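Local coordinates for protein Niban 2 (PDB 7CTP) that may suppress apoptosis and promote melanoma cell invasion, as a PH-domain protein of the Niban family, at residues L161-P164 against Y165-H168; L186-C189 against I190-C193; V363-K366 against E367-M371; A395-P398 against L399-Q402. All coordinates share one frame; numbering follows the deposited sequence.

Contact 1: L161-P164 against Y165-H168; sequences LWHP and YARH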
loop_
_atom_site.group_PDB
_atom_site.type_symbol
_atom_site.label_atom_id
_atom_site.label_comp_id
_atom_site.label_asym_id
_atom_site.label_seq_id
_atom_site.Cartn_x
_atom_site.Cartn_y
_atom_site.Cartn_z
ATOM N N LEU A 161 3.908 -2.422 -18.592
ATOM C CA LEU A 161 3.563 -2.766 -17.221
ATOM C C LEU A 161 4.304 -4.042 -16.832
ATOM O O LEU A 161 4.058 -5.103 -17.417
ATOM C CB LEU A 161 2.055 -2.975 -17.082
ATOM C CG LEU A 161 1.160 -1.781 -17.395
ATOM C CD1 LEU A 161 -0.287 -2.142 -17.062
ATOM C CD2 LEU A 161 1.607 -0.569 -16.620
ATOM N N TRP A 162 5.185 -3.936 -15.835
ATOM C CA TRP A 162 5.975 -5.046 -15.322
ATOM C C TRP A 162 5.506 -5.411 -13.916
ATOM O O TRP A 162 5.129 -4.534 -13.139
ATOM C CB TRP A 162 7.459 -4.668 -15.292
ATOM C CG TRP A 162 8.372 -5.651 -14.599
ATOM C CD1 TRP A 162 9.093 -6.658 -15.185
ATOM C CD2 TRP A 162 8.690 -5.688 -13.209
ATOM N NE1 TRP A 162 9.832 -7.326 -14.240
ATOM C CE2 TRP A 162 9.602 -6.750 -13.015
ATOM C CE3 TRP A 162 8.292 -4.930 -12.104
ATOM C CZ2 TRP A 162 10.121 -7.066 -11.763
ATOM C CZ3 TRP A 162 8.812 -5.247 -10.858
ATOM C CH2 TRP A 162 9.707 -6.309 -10.699
ATOM N N HIS A 163 5.555 -6.703 -13.592
ATOM C CA HIS A 163 5.237 -7.231 -12.267
ATOM C C HIS A 163 6.252 -8.329 -11.987
ATOM O O HIS A 163 6.662 -9.034 -12.917
ATOM C CB HIS A 163 3.791 -7.772 -12.244
ATOM C CG HIS A 163 3.283 -8.193 -10.896
ATOM N ND1 HIS A 163 3.681 -9.357 -10.274
ATOM C CD2 HIS A 163 2.345 -7.639 -10.089
ATOM C CE1 HIS A 163 3.038 -9.488 -9.126
ATOM N NE2 HIS A 163 2.214 -8.461 -8.993
ATOM N N PRO A 164 6.709 -8.484 -10.737
ATOM C CA PRO A 164 7.757 -9.493 -10.493
ATOM C C PRO A 164 7.320 -10.913 -10.793
ATOM O O PRO A 164 8.180 -11.749 -11.118
ATOM C CB PRO A 164 8.102 -9.305 -9.006
ATOM C CG PRO A 164 6.899 -8.608 -8.413
ATOM C CD PRO A 164 6.376 -7.724 -9.519
ATOM N N TYR A 165 6.007 -11.213 -10.713
ATOM C CA TYR A 165 5.502 -12.587 -10.814
ATOM C C TYR A 165 4.402 -12.765 -11.850
ATOM O O TYR A 165 4.289 -13.851 -12.428
ATOM C CB TYR A 165 4.967 -13.074 -9.438
ATOM C CG TYR A 165 5.902 -12.799 -8.285
ATOM C CD1 TYR A 165 7.191 -13.320 -8.272
ATOM C CD2 TYR A 165 5.513 -11.991 -7.230
ATOM C CE1 TYR A 165 8.052 -13.056 -7.237
ATOM C CE2 TYR A 165 6.378 -11.722 -6.176
ATOM C CZ TYR A 165 7.647 -12.258 -6.202
ATOM O OH TYR A 165 8.526 -12.001 -5.178
ATOM N N ALA A 166 3.567 -11.747 -12.074
ATOM C CA ALA A 166 2.427 -11.865 -12.974
ATOM C C ALA A 166 2.825 -11.419 -14.386
ATOM O O ALA A 166 3.951 -10.985 -14.630
ATOM C CB ALA A 166 1.252 -11.052 -12.441
ATOM N N ARG A 167 1.891 -11.505 -15.332
ATOM C CA ARG A 167 2.293 -11.282 -16.713
ATOM C C ARG A 167 2.558 -9.800 -16.957
ATOM O O ARG A 167 2.134 -8.923 -16.201
ATOM C CB ARG A 167 1.249 -11.816 -17.699
ATOM C CG ARG A 167 -0.008 -10.990 -17.847
ATOM C CD ARG A 167 -0.590 -11.126 -19.270
ATOM N NE ARG A 167 0.088 -10.242 -20.226
ATOM C CZ ARG A 167 -0.157 -10.191 -21.539
ATOM N NH1 ARG A 167 0.522 -9.343 -22.317
ATOM N NH2 ARG A 167 -1.075 -10.983 -22.078
ATOM N N HIS A 168 3.307 -9.529 -18.013
ATOM C CA HIS A 168 3.664 -8.168 -18.369
ATOM C C HIS A 168 2.808 -7.739 -19.545
ATOM O O HIS A 168 2.410 -8.564 -20.368
ATOM C CB HIS A 168 5.145 -8.056 -18.726
ATOM C CG HIS A 168 6.055 -8.595 -17.665
ATOM N ND1 HIS A 168 7.387 -8.864 -17.891
ATOM C CD2 HIS A 168 5.819 -8.911 -16.368
ATOM C CE1 HIS A 168 7.935 -9.323 -16.778
ATOM N NE2 HIS A 168 7.004 -9.368 -15.840
#
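H168 reaches back across the turn to H163 and W162, and its side chain can be followed atom by atom. CB lies 3.4 Å from the carbonyl O of L161, the same oxygen that H168 CA approaches in a CA-H...O contact. CG is beside the backbone N (chi1 -54°), which carries the imidazole along the strand end, side by side with the W162 indole and pointing the same way. CE1 then comes within 3.3 Å of W162 CD1. The two rings meet obliquely, their planes 44° apart, so the pair is neither a stack nor an edge-to-face contact. At the tip, NE2 donates to the carbonyl O of H163 over 3.0 Å; that bond lies in the carbonyl plane but is bent at the hydrogen (138°). ND1 is hydrogen-bonded to the hydroxyl of Y130, and with both nitrogens engaged the rotation of the ring is fixed.

H163 uses its own imidazole differently. Its ND1 accepts from Y165 N at 3.0 Å, nearly straight and in the plane of the imidazole. A166 CB covers one face of this ring, 3.9 Å from its centroid, while P164 CD lies over the opposite face. P164 CB in turn sits over the centre of the Y165 ring, a CH-pi contact almost on the normal. Beyond the turn, Y165 and A166 touch Y275 of helix 260-337. The H163 ND1 bond to Y165 N is a side-chain-to-backbone link two residues on, within the loop joining antiparallel strands 157-162 and 169-173 of the PH-domain sheet.

Contact 2: L186-C189 against I190-C193; sequences LQDC and IRHC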
loop_
_atom_site.group_PDB
_atom_site.type_symbol
_atom_site.label_atom_id
_atom_site.label_comp_id
_atom_site.label_asym_id
_atom_site.label_seq_id
_atom_site.Cartn_x
_atom_site.Cartn_y
_atom_site.Cartn_z
ATOM N N LEU A 186 -2.220 5.386 -15.325
ATOM C CA LEU A 186 -1.834 4.046 -14.885
ATOM C C LEU A 186 -1.088 4.094 -13.559
ATOM O O LEU A 186 -1.216 3.166 -12.747
ATOM C CB LEU A 186 -1.005 3.344 -15.959
ATOM C CG LEU A 186 -1.802 3.037 -17.236
ATOM C CD1 LEU A 186 -0.895 2.451 -18.306
ATOM C CD2 LEU A 186 -2.968 2.111 -16.923
ATOM N N GLN A 187 -0.307 5.159 -13.315
ATOM C CA GLN A 187 0.281 5.354 -11.991
ATOM C C GLN A 187 -0.802 5.448 -10.928
ATOM O O GLN A 187 -0.651 4.894 -9.832
ATOM C CB GLN A 187 1.139 6.622 -11.943
ATOM C CG GLN A 187 2.543 6.505 -12.497
ATOM C CD GLN A 187 3.259 7.849 -12.543
ATOM O OE1 GLN A 187 2.675 8.898 -12.256
ATOM N NE2 GLN A 187 4.528 7.820 -12.909
ATOM N N ASP A 188 -1.890 6.168 -11.228
ATOM C CA ASP A 188 -3.023 6.247 -10.301
ATOM C C ASP A 188 -3.661 4.880 -10.084
ATOM O O ASP A 188 -4.043 4.539 -8.959
ATOM C CB ASP A 188 -4.091 7.219 -10.819
ATOM C CG ASP A 188 -3.660 8.679 -10.779
ATOM O OD1 ASP A 188 -2.530 8.976 -10.326
ATOM O OD2 ASP A 188 -4.477 9.539 -11.212
ATOM N N CYS A 189 -3.812 4.099 -11.162
ATOM C CA CYS A 189 -4.348 2.741 -11.060
ATOM C C CYS A 189 -3.512 1.892 -10.112
ATOM O O CYS A 189 -4.047 1.193 -9.241
ATOM C CB CYS A 189 -4.379 2.078 -12.438
ATOM S SG CYS A 189 -5.663 2.698 -13.569
ATOM N N ILE A 190 -2.189 1.906 -10.303
ATOM C CA ILE A 190 -1.297 1.091 -9.474
ATOM C C ILE A 190 -1.391 1.519 -8.017
ATOM O O ILE A 190 -1.492 0.684 -7.107
ATOM C CB ILE A 190 0.149 1.189 -9.989
ATOM C CG1 ILE A 190 0.273 0.525 -11.363
ATOM C CG2 ILE A 190 1.102 0.588 -8.967
ATOM C CD1 ILE A 190 1.576 0.882 -12.086
ATOM N N ARG A 191 -1.343 2.832 -7.771
ATOM C CA ARG A 191 -1.405 3.326 -6.398
ATOM C C ARG A 191 -2.712 2.922 -5.738
ATOM O O ARG A 191 -2.728 2.509 -4.568
ATOM C CB ARG A 191 -1.247 4.848 -6.393
ATOM C CG ARG A 191 -1.199 5.504 -5.020
ATOM C CD ARG A 191 -1.242 7.041 -5.162
ATOM N NE ARG A 191 -0.138 7.551 -5.980
ATOM C CZ ARG A 191 -0.278 8.036 -7.208
ATOM N NH1 ARG A 191 0.792 8.459 -7.871
ATOM N NH2 ARG A 191 -1.476 8.083 -7.780
ATOM N N HIS A 192 -3.815 3.012 -6.488
ATOM C CA HIS A 192 -5.126 2.665 -5.948
ATOM C C HIS A 192 -5.213 1.174 -5.634
ATOM O O HIS A 192 -5.650 0.782 -4.542
ATOM C CB HIS A 192 -6.218 3.090 -6.935
ATOM C CG HIS A 192 -7.611 2.881 -6.425
ATOM N ND1 HIS A 192 -8.280 3.828 -5.682
ATOM C CD2 HIS A 192 -8.452 1.825 -6.539
ATOM C CE1 HIS A 192 -9.477 3.365 -5.358
ATOM N NE2 HIS A 192 -9.609 2.153 -5.870
ATOM N N CYS A 193 -4.793 0.324 -6.579
ATOM C CA CYS A 193 -4.841 -1.121 -6.352
ATOM C C CYS A 193 -3.861 -1.573 -5.278
ATOM O O CYS A 193 -4.136 -2.552 -4.580
ATOM C CB CYS A 193 -4.600 -1.875 -7.664
ATOM S SG CYS A 193 -5.884 -1.610 -8.930
HETATM O O HOH W 1 0.381 9.557 -10.642
HETATM O O HOH W 2 -4.163 6.901 -7.167
#
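I190 begins the second half of a regular alpha-helical stretch by closing an i to i+4 backbone bond onto L186. The helix is 176-194, the C-terminal helix that is a hallmark of the PH fold, and three further bonds of the same spacing follow as the chain climbs from L186-C189 to I190-C193. I190 N reaches L186 O at 2.9 Å, and I190 CG1 packs against that same oxygen at 3.3 Å. Its side chain and that of L186 both touch I123 on the edge strand 122-124, which places this side of the helix against the sheet.

R191 comes next and carries most of the side-chain chemistry. Its chain runs out straight and then bends at chi3 (-58°), folding the guanidinium back over the preceding turn with Q187 O above one face. NH2 meets D188 OD1 at 2.9 Å in a salt bridge: the oxygen lies in the guanidinium plane, yet the nitrogen approaches from above the carboxylate plane, the two planes being 61° apart. NE is hydrogen-bonded to OE1 of Q433, and the cation makes a cation-pi contact with Y405, so the group is held from several directions. Two waters also meet the guanidinium. Water 1 accepts from NH1 and probably donates to Q187 OE1, though other acceptors compete. Water 2 accepts from R191 NH2 at 3.0 Å and donates to D188 O at 3.0 Å.

H192 N bonds to D188 O, while its imidazole leads off to R437, which ND1 contacts through a hydrogen bond. C193 N closes the series on C189 O with a nearly straight bond, N-H...O angle 170°.

Contact 3: V363-K366 against E367-M371; sequences VFFK and EVTDM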
loop_
_atom_site.group_PDB
_atom_site.type_symbol
_atom_site.label_atom_id
_atom_site.label_comp_id
_atom_site.label_asym_id
_atom_site.label_seq_id
_atom_site.Cartn_x
_atom_site.Cartn_y
_atom_site.Cartn_z
ATOM N N VAL A 363 -3.190 23.436 -4.512
ATOM C CA VAL A 363 -4.105 23.018 -5.567
ATOM C C VAL A 363 -5.549 23.207 -5.121
ATOM O O VAL A 363 -6.408 23.642 -5.900
ATOM C CB VAL A 363 -3.818 21.558 -5.968
ATOM C CG1 VAL A 363 -4.955 21.002 -6.813
ATOM C CG2 VAL A 363 -2.501 21.473 -6.752
ATOM N N PHE A 364 -5.833 22.882 -3.858
ATOM C CA PHE A 364 -7.173 23.070 -3.309
ATOM C C PHE A 364 -7.565 24.541 -3.346
ATOM O O PHE A 364 -8.654 24.899 -3.810
ATOM C CB PHE A 364 -7.208 22.539 -1.879
ATOM C CG PHE A 364 -8.474 22.857 -1.139
ATOM C CD1 PHE A 364 -9.688 22.328 -1.552
ATOM C CD2 PHE A 364 -8.445 23.680 -0.026
ATOM C CE1 PHE A 364 -10.857 22.621 -0.868
ATOM C CE2 PHE A 364 -9.608 23.976 0.664
ATOM C CZ PHE A 364 -10.811 23.446 0.243
ATOM N N PHE A 365 -6.667 25.402 -2.871
ATOM C CA PHE A 365 -6.905 26.845 -2.843
ATOM C C PHE A 365 -7.180 27.392 -4.238
ATOM O O PHE A 365 -8.093 28.209 -4.425
ATOM C CB PHE A 365 -5.694 27.529 -2.216
ATOM C CG PHE A 365 -5.879 28.990 -1.936
ATOM C CD1 PHE A 365 -6.355 29.411 -0.708
ATOM C CD2 PHE A 365 -5.538 29.943 -2.881
ATOM C CE1 PHE A 365 -6.516 30.756 -0.429
ATOM C CE2 PHE A 365 -5.698 31.292 -2.600
ATOM C CZ PHE A 365 -6.187 31.694 -1.377
ATOM N N LYS A 366 -6.402 26.947 -5.233
ATOM C CA LYS A 366 -6.590 27.410 -6.605
ATOM C C LYS A 366 -7.936 26.970 -7.165
ATOM O O LYS A 366 -8.629 27.757 -7.821
ATOM C CB LYS A 366 -5.452 26.899 -7.487
ATOM C CG LYS A 366 -5.703 27.069 -8.977
ATOM C CD LYS A 366 -4.554 26.502 -9.792
ATOM C CE LYS A 366 -4.985 26.261 -11.222
ATOM N NZ LYS A 366 -5.642 27.478 -11.775
ATOM N N GLU A 367 -8.331 25.719 -6.906
ATOM C CA GLU A 367 -9.573 25.214 -7.479
ATOM C C GLU A 367 -10.780 25.909 -6.864
ATOM O O GLU A 367 -11.750 26.224 -7.566
ATOM C CB GLU A 367 -9.650 23.699 -7.291
ATOM C CG GLU A 367 -8.651 22.949 -8.156
ATOM C CD GLU A 367 -8.864 23.203 -9.635
ATOM O OE1 GLU A 367 -10.017 23.094 -10.105
ATOM O OE2 GLU A 367 -7.873 23.513 -10.325
ATOM N N VAL A 368 -10.731 26.181 -5.559
ATOM C CA VAL A 368 -11.824 26.907 -4.918
ATOM C C VAL A 368 -11.894 28.333 -5.453
ATOM O O VAL A 368 -12.983 28.862 -5.723
ATOM C CB VAL A 368 -11.658 26.877 -3.389
ATOM C CG1 VAL A 368 -12.586 27.891 -2.734
ATOM C CG2 VAL A 368 -11.938 25.470 -2.855
ATOM N N THR A 369 -10.735 28.966 -5.641
ATOM C CA THR A 369 -10.712 30.322 -6.183
ATOM C C THR A 369 -11.221 30.347 -7.615
ATOM O O THR A 369 -11.969 31.254 -8.004
ATOM C CB THR A 369 -9.302 30.901 -6.098
ATOM O OG1 THR A 369 -8.818 30.774 -4.755
ATOM C CG2 THR A 369 -9.317 32.379 -6.478
ATOM N N ASP A 370 -10.832 29.354 -8.417
ATOM C CA ASP A 370 -11.352 29.269 -9.776
ATOM C C ASP A 370 -12.871 29.138 -9.773
ATOM O O ASP A 370 -13.550 29.747 -10.606
ATOM C CB ASP A 370 -10.701 28.106 -10.524
ATOM C CG ASP A 370 -9.327 28.459 -11.065
ATOM O OD1 ASP A 370 -8.913 29.627 -10.914
ATOM O OD2 ASP A 370 -8.656 27.570 -11.630
ATOM N N MET A 371 -13.427 28.369 -8.828
ATOM C CA MET A 371 -14.881 28.328 -8.673
ATOM C C MET A 371 -15.433 29.693 -8.280
ATOM O O MET A 371 -16.463 30.133 -8.805
ATOM C CB MET A 371 -15.281 27.287 -7.631
ATOM C CG MET A 371 -16.733 27.449 -7.172
ATOM S SD MET A 371 -17.097 26.488 -5.706
ATOM C CE MET A 371 -16.513 24.894 -6.255
#
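The F364 and F365 rings each receive a residue four positions on over one face. On F364 it is V368 CG2, 4.0 Å from the centroid and 28° off the normal, a CH-pi contact whose shortest approach is 3.6 Å to CE1. Farther out, F364 meets L472 and V475 of helix 464-511 and V444 of helix 422-455. T369 OG1 lies over a face of F365, 3.8 Å from CE2.

That hydroxyl has a stronger tie. With OG1 beside the backbone N (chi1 -53°), it donates to F365 O at 2.7 Å, while T369 N donates to the same oxygen at 3.0 Å. The two arrive from opposite faces of the carbonyl plane, so one acceptor is gripped twice.

On the outer side K366, extended until a bend at chi4, brings NZ to D370 OD2 at 3.0 Å, on the syn side of the carboxylate. E367 turns instead to K400, forming a salt bridge through OE1. Here F364 and V368 face helices 422-455 and 464-511, while K366 and D370 lie on a more exposed side. Their i to i+4 salt bridge ties successive turns of the helix, but K366 is exposed, D370 partly so, and both touch a crystal neighbour; the pair may be weaker or differently arranged in solution.

Contact 4: A395-P398 against L399-Q402; sequences AYHP and LKMQ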
loop_
_atom_site.group_PDB
_atom_site.type_symbol
_atom_site.label_atom_id
_atom_site.label_comp_id
_atom_site.label_asym_id
_atom_site.label_seq_id
_atom_site.Cartn_x
_atom_site.Cartn_y
_atom_site.Cartn_z
ATOM N N ALA A 395 -9.796 15.173 -5.693
ATOM C CA ALA A 395 -8.773 14.272 -5.170
ATOM C C ALA A 395 -8.448 13.139 -6.132
ATOM O O ALA A 395 -7.406 12.492 -5.972
ATOM C CB ALA A 395 -9.198 13.693 -3.823
ATOM N N TYR A 396 -9.301 12.891 -7.124
ATOM C CA TYR A 396 -9.089 11.827 -8.096
ATOM C C TYR A 396 -8.816 12.352 -9.498
ATOM O O TYR A 396 -8.832 11.570 -10.456
ATOM C CB TYR A 396 -10.298 10.890 -8.107
ATOM C CG TYR A 396 -10.576 10.316 -6.741
ATOM C CD1 TYR A 396 -9.913 9.175 -6.304
ATOM C CD2 TYR A 396 -11.456 10.944 -5.860
ATOM C CE1 TYR A 396 -10.134 8.660 -5.050
ATOM C CE2 TYR A 396 -11.677 10.431 -4.596
ATOM C CZ TYR A 396 -11.017 9.287 -4.202
ATOM O OH TYR A 396 -11.227 8.766 -2.946
ATOM N N HIS A 397 -8.576 13.653 -9.644
ATOM C CA HIS A 397 -8.363 14.228 -10.962
ATOM C C HIS A 397 -7.038 13.720 -11.510
ATOM O O HIS A 397 -6.001 13.912 -10.863
ATOM C CB HIS A 397 -8.363 15.753 -10.893
ATOM C CG HIS A 397 -8.558 16.415 -12.220
ATOM N ND1 HIS A 397 -7.557 16.502 -13.162
ATOM C CD2 HIS A 397 -9.641 17.017 -12.764
ATOM C CE1 HIS A 397 -8.013 17.131 -14.232
ATOM N NE2 HIS A 397 -9.276 17.457 -14.014
ATOM N N PRO A 398 -7.022 13.066 -12.673
ATOM C CA PRO A 398 -5.777 12.436 -13.150
ATOM C C PRO A 398 -4.678 13.419 -13.510
ATOM O O PRO A 398 -3.520 13.008 -13.601
ATOM C CB PRO A 398 -6.226 11.643 -14.386
ATOM C CG PRO A 398 -7.723 11.623 -14.350
ATOM C CD PRO A 398 -8.159 12.823 -13.575
ATOM N N LEU A 399 -4.992 14.688 -13.752
ATOM C CA LEU A 399 -3.963 15.696 -13.984
ATOM C C LEU A 399 -3.679 16.532 -12.741
ATOM O O LEU A 399 -2.517 16.709 -12.361
ATOM C CB LEU A 399 -4.381 16.615 -15.142
ATOM C CG LEU A 399 -3.436 17.759 -15.515
ATOM C CD1 LEU A 399 -2.034 17.246 -15.804
ATOM C CD2 LEU A 399 -3.975 18.552 -16.708
ATOM N N LYS A 400 -4.731 17.044 -12.094
ATOM C CA LYS A 400 -4.546 18.098 -11.104
ATOM C C LYS A 400 -3.820 17.602 -9.863
ATOM O O LYS A 400 -3.123 18.383 -9.207
ATOM C CB LYS A 400 -5.897 18.718 -10.751
ATOM C CG LYS A 400 -6.472 19.550 -11.910
ATOM C CD LYS A 400 -7.819 20.181 -11.578
ATOM C CE LYS A 400 -8.347 21.005 -12.767
ATOM N NZ LYS A 400 -9.723 21.550 -12.511
ATOM N N MET A 401 -3.943 16.312 -9.530
ATOM C CA MET A 401 -3.224 15.780 -8.379
ATOM C C MET A 401 -1.762 15.466 -8.672
ATOM O O MET A 401 -0.999 15.247 -7.729
ATOM C CB MET A 401 -3.914 14.516 -7.865
ATOM C CG MET A 401 -5.261 14.788 -7.175
ATOM S SD MET A 401 -5.079 15.713 -5.646
ATOM C CE MET A 401 -4.010 14.635 -4.695
ATOM N N GLN A 402 -1.356 15.444 -9.943
ATOM C CA GLN A 402 -0.031 14.924 -10.278
ATOM C C GLN A 402 1.083 15.777 -9.693
ATOM O O GLN A 402 2.121 15.247 -9.279
ATOM C CB GLN A 402 0.128 14.802 -11.790
ATOM C CG GLN A 402 -0.780 13.763 -12.418
ATOM C CD GLN A 402 -0.784 12.440 -11.658
ATOM O OE1 GLN A 402 0.228 12.024 -11.087
ATOM N NE2 GLN A 402 -1.934 11.772 -11.648
#
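In the loop joining helix 384-391 to helix 402-405, H397 folds its imidazole back onto the irregular, helix-like turn 399-401. CG stands anti to the backbone N (chi1 -163°), which swings the imidazole toward the turn. There ND1 accepts two backbone N-H groups, from L399 at 3.2 Å and from K400 at 3.1 Å. The donors lie 20° and 34° out of the ring plane, so neither bond is strictly in plane. The H397 carbonyl adds a weak third link, taking M401 N at 3.4 Å.

K400 runs extended across one face of the imidazole. Its CG lies over that face, 3.7 Å from the ring centroid, a CH-pi contact, and CD and CE follow the ring toward CD2 and NE2. Beyond the ring, its NZ is held by E367.

Further on, Q402 bends at chi2 to bring NE2 back to P398 O at 2.8 Å, the donor standing above the carbonyl plane rather than on a lone pair. M401 packs CG on A395 O at 3.4 Å and touches M440 of helix 422-455. Together these bonds make a side-chain-to-backbone turn, with ND1 of H397 taking the N-H groups two and three residues on, just before helix 402-405 starts.

Along the chain the contacts come in series, from contact 1 to contact 4. Contacts 1 and 2 belong to the PH domain, their centres 14 Å apart, and meet where L161 of strand 157-162 packs on L186 of helix 176-194. Contact 4, in the loop before helix 402-405, lies 12 Å from contact 2 and 13 Å from contact 3, centre to centre. It joins them: D188 OD1 and Q402 NE2 are 3.1 Å apart, a probable hydrogen bond, and K400 forms a salt bridge with E367 on helix 342-378. Contacts 1 and 3 do not touch, with centres 39 Å apart. The loop therefore connects the PH-domain helix to the helical part of the protein through polar links.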